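Local coordinates for ribonuclease H (Uncultured organism, PDB 4IBN), which probably cleaves the RNA strand of RNA-DNA hybrids endonucleolytically, leaving 5'-phosphomonoester ends, as a monomeric, magnesium-dependent type 1 enzyme with an atypical DEDN active-site motif, at residues 21-26 with 93-98; 36-41 with 68-73. All blocks are in the same frame, centred on the assembly; numbering follows the deposited sequence.

Interaction 1: residues 21-26 with 93-98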
# COMPACT_ATOMS: atom_id res chain seq x y z
N ALA A 21 4.55 -0.13 -0.34
CA ALA A 21 3.75 0.97 -0.84
C ALA A 21 4.27 2.32 -0.39
O ALA A 21 4.87 2.40 0.62
CB ALA A 21 2.35 0.79 -0.38
N ASP A 22 4.06 3.34 -1.21
CA ASP A 22 4.40 4.71 -0.86
C ASP A 22 3.50 5.67 -1.57
O ASP A 22 2.80 5.31 -2.42
CB ASP A 22 5.85 5.08 -1.15
CG ASP A 22 6.25 6.38 -0.49
OD1 ASP A 22 6.01 6.54 0.65
OD2 ASP A 22 6.70 7.29 -1.14
N GLU A 23 3.52 6.91 -1.12
CA GLU A 23 2.73 7.95 -1.75
C GLU A 23 3.52 9.23 -1.79
O GLU A 23 4.39 9.39 -1.00
CB GLU A 23 1.44 8.17 -1.00
CG GLU A 23 1.58 8.61 0.44
CD GLU A 23 2.29 7.56 1.30
OE1 GLU A 23 1.86 6.42 1.26
OE2 GLU A 23 3.28 7.86 1.96
N SER A 24 3.21 10.09 -2.73
CA SER A 24 3.82 11.37 -2.73
C SER A 24 2.98 12.41 -3.44
O SER A 24 2.33 12.12 -4.40
CB SER A 24 5.15 11.27 -3.42
OG SER A 24 5.86 12.46 -3.25
N CYS A 25 3.08 13.64 -2.96
CA CYS A 25 2.55 14.78 -3.67
C CYS A 25 3.73 15.60 -4.17
O CYS A 25 4.79 15.52 -3.64
CB CYS A 25 1.75 15.66 -2.75
SG CYS A 25 0.13 15.02 -2.37
N LEU A 26 3.51 16.37 -5.22
CA LEU A 26 4.52 17.21 -5.76
C LEU A 26 4.12 18.66 -5.73
O LEU A 26 3.09 18.97 -6.18
CB LEU A 26 4.78 16.86 -7.20
CG LEU A 26 5.17 15.48 -7.60
CD1 LEU A 26 5.00 15.39 -9.08
CD2 LEU A 26 6.56 15.29 -7.25
N PHE A 93 2.37 -6.04 4.32
CA PHE A 93 2.26 -4.73 3.70
C PHE A 93 3.13 -3.77 4.46
O PHE A 93 2.89 -3.51 5.57
CB PHE A 93 0.78 -4.27 3.72
CG PHE A 93 0.47 -3.04 2.89
CD1 PHE A 93 -0.18 -3.13 1.70
CD2 PHE A 93 0.73 -1.79 3.36
CE1 PHE A 93 -0.49 -2.06 1.00
CE2 PHE A 93 0.41 -0.72 2.65
CZ PHE A 93 -0.19 -0.86 1.47
N THR A 94 4.15 -3.28 3.78
CA THR A 94 5.08 -2.36 4.37
C THR A 94 5.01 -0.98 3.73
O THR A 94 5.10 -0.85 2.59
CB THR A 94 6.55 -2.88 4.23
OG1 THR A 94 6.67 -4.17 4.82
CG2 THR A 94 7.49 -1.96 4.90
N THR A 95 4.85 0.02 4.56
CA THR A 95 4.69 1.37 4.09
C THR A 95 5.38 2.36 4.99
O THR A 95 5.61 2.06 6.09
CB THR A 95 3.23 1.74 4.01
OG1 THR A 95 3.10 3.09 3.60
CG2 THR A 95 2.57 1.54 5.31
N ASP A 96 5.71 3.51 4.44
CA ASP A 96 6.19 4.66 5.20
C ASP A 96 5.09 5.41 5.94
O ASP A 96 5.36 6.25 6.71
CB ASP A 96 6.94 5.65 4.31
CG ASP A 96 6.04 6.35 3.32
OD1 ASP A 96 5.09 5.76 2.84
OD2 ASP A 96 6.29 7.48 2.97
N SER A 97 3.85 5.08 5.67
CA SER A 97 2.78 5.80 6.24
C SER A 97 2.27 5.19 7.53
O SER A 97 1.62 4.20 7.52
CB SER A 97 1.63 5.85 5.24
OG SER A 97 0.50 6.43 5.77
N ARG A 98 2.57 5.85 8.64
CA ARG A 98 2.00 5.48 9.90
C ARG A 98 0.53 5.72 9.90
O ARG A 98 -0.20 5.10 10.58
CB ARG A 98 2.71 6.14 11.06
CG ARG A 98 3.92 5.40 11.45
CD ARG A 98 4.22 5.44 12.89
NE ARG A 98 3.47 4.48 13.65
CZ ARG A 98 4.00 3.43 14.24
NH1 ARG A 98 5.29 3.18 14.15
NH2 ARG A 98 3.24 2.61 14.93
O HOH W 1 1.62 3.81 1.49

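Interaction 2: residues 36-41 with 68-73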
# COMPACT_ATOMS: atom_id res chain seq x y z
N GLY A 36 -0.62 14.22 -6.99
CA GLY A 36 -0.14 13.17 -6.14
C GLY A 36 -0.18 11.80 -6.76
O GLY A 36 -0.84 11.60 -7.74
N GLY A 37 0.60 10.89 -6.19
CA GLY A 37 0.69 9.55 -6.69
C GLY A 37 0.78 8.50 -5.60
O GLY A 37 1.18 8.79 -4.55
N ALA A 38 0.36 7.29 -5.92
CA ALA A 38 0.54 6.14 -5.06
C ALA A 38 1.27 5.06 -5.85
O ALA A 38 0.92 4.78 -6.95
CB ALA A 38 -0.79 5.61 -4.58
N GLY A 39 2.32 4.51 -5.25
CA GLY A 39 3.11 3.49 -5.86
C GLY A 39 3.19 2.23 -5.02
O GLY A 39 3.38 2.31 -3.85
N VAL A 40 3.01 1.08 -5.66
CA VAL A 40 3.06 -0.20 -4.99
C VAL A 40 3.93 -1.22 -5.74
O VAL A 40 3.73 -1.43 -6.88
CB VAL A 40 1.69 -0.79 -4.90
CG1 VAL A 40 1.69 -2.05 -4.15
CG2 VAL A 40 0.76 0.16 -4.27
N LEU A 41 4.86 -1.86 -5.04
CA LEU A 41 5.59 -2.99 -5.55
C LEU A 41 5.09 -4.25 -4.87
O LEU A 41 5.02 -4.28 -3.69
CB LEU A 41 7.06 -2.82 -5.23
CG LEU A 41 7.99 -3.99 -5.49
CD1 LEU A 41 8.08 -4.33 -6.94
CD2 LEU A 41 9.35 -3.78 -4.92
N ASN A 68 -2.52 11.89 2.65
CA ASN A 68 -3.38 10.92 3.29
C ASN A 68 -4.28 10.22 2.31
O ASN A 68 -4.52 9.07 2.45
CB ASN A 68 -4.20 11.52 4.40
CG ASN A 68 -3.39 11.84 5.64
OD1 ASN A 68 -2.27 11.50 5.75
ND2 ASN A 68 -4.01 12.47 6.58
N ARG A 69 -4.81 10.95 1.36
CA ARG A 69 -5.65 10.31 0.39
C ARG A 69 -4.85 9.29 -0.43
O ARG A 69 -5.25 8.20 -0.65
CB ARG A 69 -6.25 11.33 -0.58
CG ARG A 69 -7.57 11.95 -0.21
CD ARG A 69 -8.26 12.68 -1.46
NE ARG A 69 -8.51 11.83 -2.61
CZ ARG A 69 -9.55 11.04 -2.73
NH1 ARG A 69 -10.44 11.01 -1.78
NH2 ARG A 69 -9.70 10.27 -3.77
N MET A 70 -3.70 9.71 -0.91
CA MET A 70 -2.88 8.84 -1.71
C MET A 70 -2.37 7.58 -0.94
O MET A 70 -2.22 6.53 -1.48
CB MET A 70 -1.76 9.62 -2.44
CG MET A 70 -2.27 10.66 -3.37
SD MET A 70 -3.63 10.11 -4.47
CE MET A 70 -2.81 9.00 -5.51
N ALA A 71 -2.09 7.76 0.33
CA ALA A 71 -1.70 6.64 1.13
C ALA A 71 -2.85 5.63 1.16
O ALA A 71 -2.62 4.48 1.01
CB ALA A 71 -1.35 7.08 2.49
N LEU A 72 -4.06 6.11 1.33
CA LEU A 72 -5.21 5.22 1.30
C LEU A 72 -5.40 4.54 -0.06
O LEU A 72 -5.70 3.39 -0.12
CB LEU A 72 -6.47 5.89 1.84
CG LEU A 72 -6.54 6.06 3.33
CD1 LEU A 72 -7.53 7.13 3.72
CD2 LEU A 72 -6.88 4.77 3.94
N ARG A 73 -5.19 5.27 -1.13
CA ARG A 73 -5.27 4.67 -2.45
C ARG A 73 -4.23 3.60 -2.67
O ARG A 73 -4.48 2.67 -3.39
CB ARG A 73 -5.24 5.72 -3.55
CG ARG A 73 -6.30 6.74 -3.33
CD ARG A 73 -7.01 7.22 -4.54
NE ARG A 73 -7.24 6.21 -5.54
CZ ARG A 73 -7.32 6.51 -6.82
NH1 ARG A 73 -7.20 7.76 -7.17
NH2 ARG A 73 -7.52 5.59 -7.74

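Interaction 1: residues 21-26 with 93-98
Asp22 and Glu23 meet Asp96 where two neighbouring parallel strands of the RNase H fold, 16-25 and 90-95, splay apart at the end of their pairing. With Asn159 of helix 153-168, which comes close to Asp22, the three acids fit the DEDN active-site motif, in which the acidic pair sits in tandem on the first strand as in type 2 enzymes. Of backbone bonds between the two segments there is one: Ala21 N donates to Thr94 O, 3.1 Å away and nearly straight at 166°. Apolar contact is confined to Ala21 CB, which lies 3.5 Å from Phe93 CZ and approaches the ring obliquely. The carboxylates are the polar heart of the contact. Glu23 OE2 stands 2.9 Å from Asp96 OD1, two acceptors brought together with their planes almost parallel, 8° apart; with CG between the backbone N and the carbonyl carbon (chi1 61°), a further bend at chi2 brings the glutamate carboxylate to Asp96. Asp22 comes across Asp96 at about a right angle, OD1 modelled 2.5 Å from Asp96 OD1, so tight that its detail is doubtful. Such a cluster of acids is consistent with a magnesium site. An alanine here in place of Asp96 removes the carboxylate that Asp22 and Glu23 converge on, and would probably leave a gap beside them and weaken any metal binding. Water and turn complete the contact: Thr95 OG1 accepts from Ser97 N at 3.0 Å in an ST turn, and also hydrogen-bonds, at 2.7 Å, a water that donates to Glu23 OE1 at 2.6 Å.

Interaction 2: residues 36-41 with 68-73
Met70 CE packs against the strand backbone, 3.6 Å from Gly37 C and equally 3.6 Å from Ala38 N, where helix 67-82 crosses one face of the RNase H sheet. The Met70 chain bends at chi2 and again at chi3 (-47° and -69°), which folds the methyl back over the peptide joining Gly37 to Ala38. Ala38 CB answers from the strand: it presses on Met70 O at 3.5 Å and lies beside CE at 4.1 Å. Gly36 lets the helix come this near: a CB there would fall only 3.2 Å from Met70 CG, whereas one on Gly37 would point away from the helix. Packing thins out toward Arg73. Its backbone carbon C is 4.4 Å from Ala38 CB, but the side chain leads away to a salt bridge with Glu62, which Arg69 shares. The short axes run 7.3 Å apart at 29°, in roughly the same direction, so helix and strand make a shallow crossing. Strand 34-45 lies between strands 16-25 and 53-62, while Ala71, on the flank of the helix, and Leu72, turned away from the strand, lean on helix 98-113, with Leu72 also reaching helix 126-136.

How the interactions relate
The centres of the two interactions are about 6 Å apart, in the heart of one RNase H domain. Along the chain, 36-41 and 68-73 both fall inside the long excursion that 21-26 and 93-98 close, so interaction 2 is nested within interaction 1. Strands 16-25 and 34-45 are antiparallel neighbours in the sheet and probably join by backbone hydrogen bonds, Ser24 O to Gly37 N (2.8 Å) and Gly39 O to Asp22 N (2.9 Å). Glu23 also reaches helix 67-82, its OE1 packing on Ala71 CB at 3.5 Å. Interaction 1 thus carries the acidic cluster, and interaction 2 seats the helix beside it.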